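PDB 4ECL: serine racemase from Enterococcus faecalis, which belongs to the alanine racemase family, pairing a TIM-barrel domain with a largely beta-stranded C-terminal domain in a two-chain assembly. Local coordinates for residues D286-N291 / G310-D315. Residues are numbered along the deposited sequence; the frame is centred on the assembly and turned at random.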
ATOM      1  N   ASP A 286       4.311   5.128  -2.059  1.00 18.81           N
ATOM      2  CA  ASP A 286       3.318   6.034  -1.492  1.00 17.36           C
ATOM      3  C   ASP A 286       1.925   5.621  -1.956  1.00 25.58           C
ATOM      4  O   ASP A 286       0.936   6.262  -1.622  1.00 30.08           O
ATOM      5  CB  ASP A 286       3.605   7.489  -1.891  1.00 16.72           C
ATOM      6  CG  ASP A 286       4.925   7.990  -1.360  1.00 26.19           C
ATOM      7  OD1 ASP A 286       5.005   8.290  -0.145  1.00 23.53           O
ATOM      8  OD2 ASP A 286       5.879   8.106  -2.162  1.00 28.34           O
ATOM      9  N   GLY A 287       1.851   4.544  -2.730  1.00 26.39           N
ATOM     10  CA  GLY A 287       0.572   4.037  -3.190  1.00 23.70           C
ATOM     11  C   GLY A 287       0.126   4.601  -4.517  1.00 23.60           C
ATOM     12  O   GLY A 287      -1.021   4.437  -4.916  1.00 30.66           O
ATOM     13  N   PHE A 288       1.016   5.292  -5.211  1.00 24.30           N
ATOM     14  CA  PHE A 288       0.694   5.726  -6.560  1.00 20.91           C
ATOM     15  C   PHE A 288       1.198   4.632  -7.503  1.00 26.75           C
ATOM     16  O   PHE A 288       2.398   4.487  -7.708  1.00 31.81           O
ATOM     17  CB  PHE A 288       1.326   7.094  -6.846  1.00 24.03           C
ATOM     18  CG  PHE A 288       0.763   7.789  -8.056  1.00 26.15           C
ATOM     19  CD1 PHE A 288      -0.538   8.269  -8.056  1.00 31.63           C
ATOM     20  CD2 PHE A 288       1.543   7.973  -9.193  1.00 27.66           C
ATOM     21  CE1 PHE A 288      -1.057   8.906  -9.166  1.00 29.09           C
ATOM     22  CE2 PHE A 288       1.040   8.611 -10.307  1.00 26.05           C
ATOM     23  CZ  PHE A 288      -0.269   9.078 -10.296  1.00 29.98           C
ATOM     24  N   PRO A 289       0.275   3.836  -8.059  1.00 28.70           N
ATOM     25  CA  PRO A 289       0.583   2.577  -8.759  1.00 26.43           C
ATOM     26  C   PRO A 289       1.628   2.696  -9.873  1.00 24.57           C
ATOM     27  O   PRO A 289       1.512   3.541 -10.751  1.00 26.36           O
ATOM     28  CB  PRO A 289      -0.762   2.182  -9.372  1.00 31.95           C
ATOM     29  CG  PRO A 289      -1.787   2.884  -8.541  1.00 32.28           C
ATOM     30  CD  PRO A 289      -1.162   4.163  -8.106  1.00 33.05           C
ATOM     31  N   ARG A 290       2.629   1.826  -9.836  1.00 25.32           N
ATOM     32  CA  ARG A 290       3.684   1.831 -10.840  1.00 19.70           C
ATOM     33  C   ARG A 290       3.168   1.632 -12.271  1.00 27.21           C
ATOM     34  O   ARG A 290       3.783   2.103 -13.220  1.00 23.90           O
ATOM     35  CB  ARG A 290       4.727   0.773 -10.502  1.00 22.05           C
ATOM     36  CG  ARG A 290       5.974   0.852 -11.345  1.00 26.84           C
ATOM     37  CD  ARG A 290       7.025  -0.157 -10.902  1.00 39.18           C
ATOM     38  NE  ARG A 290       8.210  -0.058 -11.744  1.00 51.31           N
ATOM     39  CZ  ARG A 290       8.396  -0.758 -12.860  1.00 62.71           C
ATOM     40  NH1 ARG A 290       7.475  -1.630 -13.263  1.00 65.33           N
ATOM     41  NH2 ARG A 290       9.509  -0.593 -13.568  1.00 62.72           N
ATOM     42  N   ASN A 291       2.030   0.962 -12.440  1.00 25.15           N
ATOM     43  CA  ASN A 291       1.503   0.741 -13.789  1.00 27.42           C
ATOM     44  C   ASN A 291       0.919   2.010 -14.431  1.00 29.33           C
ATOM     45  O   ASN A 291       0.495   2.004 -15.587  1.00 31.49           O
ATOM     46  CB  ASN A 291       0.509  -0.428 -13.828  1.00 34.76           C
ATOM     47  CG  ASN A 291      -0.769  -0.140 -13.058  1.00 41.74           C
ATOM     48  OD1 ASN A 291      -1.017   0.991 -12.644  1.00 43.68           O
ATOM     49  ND2 ASN A 291      -1.595  -1.169 -12.873  1.00 38.99           N
ATOM     50  N   GLY A 310       8.618   8.350 -18.274  1.00 37.60           N
ATOM     51  CA  GLY A 310       9.447   7.265 -17.782  1.00 35.81           C
ATOM     52  C   GLY A 310       8.723   6.415 -16.754  1.00 35.11           C
ATOM     53  O   GLY A 310       7.523   6.591 -16.518  1.00 35.68           O
ATOM     54  N   LYS A 311       9.454   5.498 -16.131  1.00 31.48           N
ATOM     55  CA  LYS A 311       8.872   4.616 -15.124  1.00 31.47           C
ATOM     56  C   LYS A 311       8.690   5.359 -13.806  1.00 31.09           C
ATOM     57  O   LYS A 311       9.442   6.298 -13.496  1.00 33.48           O
ATOM     58  CB  LYS A 311       9.761   3.394 -14.907  1.00 37.16           C
ATOM     59  CG  LYS A 311      10.236   2.737 -16.193  1.00 44.13           C
ATOM     60  CD  LYS A 311       9.058   2.208 -17.008  1.00 49.79           C
ATOM     61  CE  LYS A 311       8.400   0.997 -16.344  1.00 53.94           C
ATOM     62  NZ  LYS A 311       7.313   0.393 -17.180  1.00 54.71           N
ATOM     63  N   ILE A 312       7.679   4.949 -13.047  1.00 25.52           N
ATOM     64  CA  ILE A 312       7.456   5.475 -11.710  1.00 22.30           C
ATOM     65  C   ILE A 312       8.362   4.747 -10.732  1.00 27.78           C
ATOM     66  O   ILE A 312       8.431   3.529 -10.740  1.00 27.91           O
ATOM     67  CB  ILE A 312       5.990   5.310 -11.284  1.00 22.78           C
ATOM     68  CG1 ILE A 312       5.082   6.106 -12.227  1.00 27.00           C
ATOM     69  CG2 ILE A 312       5.806   5.759  -9.840  1.00 19.44           C
ATOM     70  CD1 ILE A 312       3.602   6.027 -11.890  1.00 19.92           C
ATOM     71  N   CYS A 313       9.082   5.487  -9.902  1.00 26.08           N
ATOM     72  CA  CYS A 313       9.995   4.845  -8.970  1.00 24.66           C
ATOM     73  C   CYS A 313       9.336   4.644  -7.624  1.00 23.23           C
ATOM     74  O   CYS A 313       8.165   4.945  -7.440  1.00 24.24           O
ATOM     75  CB  CYS A 313      11.293   5.651  -8.820  1.00 23.77           C
ATOM     76  SG  CYS A 313      12.151   5.842 -10.385  1.00 35.05           S
HETATM   77  N   MSE A 314      10.102   4.112  -6.686  1.00 30.64           N
HETATM   78  CA  MSE A 314       9.574   3.784  -5.376  1.00 31.54           C
HETATM   79  C   MSE A 314       9.195   5.034  -4.596  1.00 29.51           C
HETATM   80  O   MSE A 314       8.183   5.041  -3.890  1.00 26.85           O
HETATM   81  CB  MSE A 314      10.586   2.938  -4.608  1.00 31.19           C
HETATM   82  CG  MSE A 314      10.221   2.666  -3.174  1.00 31.99           C
HETATM   83 SE   MSE A 314      11.249   1.150  -2.568  0.75 35.52          SE
HETATM   84  CE  MSE A 314      11.330   1.531  -0.751  1.00 22.63           C
ATOM     85  N   ASP A 315       9.988   6.094  -4.736  1.00 26.69           N
ATOM     86  CA  ASP A 315       9.721   7.328  -3.993  1.00 29.76           C
ATOM     87  C   ASP A 315       9.639   8.613  -4.824  1.00 26.64           C
ATOM     88  O   ASP A 315       9.519   9.700  -4.255  1.00 24.69           O
ATOM     89  CB  ASP A 315      10.768   7.518  -2.896  1.00 31.94           C
ATOM     90  CG  ASP A 315      11.323   6.205  -2.395  1.00 39.74           C
ATOM     91  OD1 ASP A 315      10.620   5.515  -1.617  1.00 39.17           O
ATOM     92  OD2 ASP A 315      12.465   5.870  -2.788  1.00 33.91           O
TER
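I312 sets its CD1 methyl against both the ring of F288 and the carbonyl oxygen of P289. That methyl lies 3.9 Å from F288 CD2 and almost as near CE2, while the I312 and F288 side chains run at about a right angle to each other. With CG1 set beside its own backbone N (chi1 -62°) and CD1 fully extended beyond it, I312 also brings the methyl to 3.4 Å from P289 O. I312 CB packs on R290 CA; the CA atoms of R290 and I312, 5.3 Å apart, are the nearest such pair across the segments.

The chain of R290, straight from CG to NE, passes along I312 O, with CG 3.7 Å from that oxygen, then carries the guanidinium to K311. There, K311 bends at both chi2 and chi3, laying CE 3.4 Å from R290 NH2. The two cationic ends are close as well, R290 NH2 and K311 NZ being 4.3 Å apart, a proximity that probably costs some electrostatic energy. No hydrogen bond joins the segments directly; S293 OG links them instead, bonding to both R290 O and I312 N.

At the far end R367 bridges D286 OD2 and D315 OD1, and D286 also pairs with R6, while the second subunit reaches this contact through its E359, which accepts from R290 N, and its R132, which donates to K311 O. Within the C-terminal domain, the contact joins the loop between strands 275-280 and 298-301 to the one between strands 304-309 and 317-320, with L317 of the last strand packing against both F288 and I312.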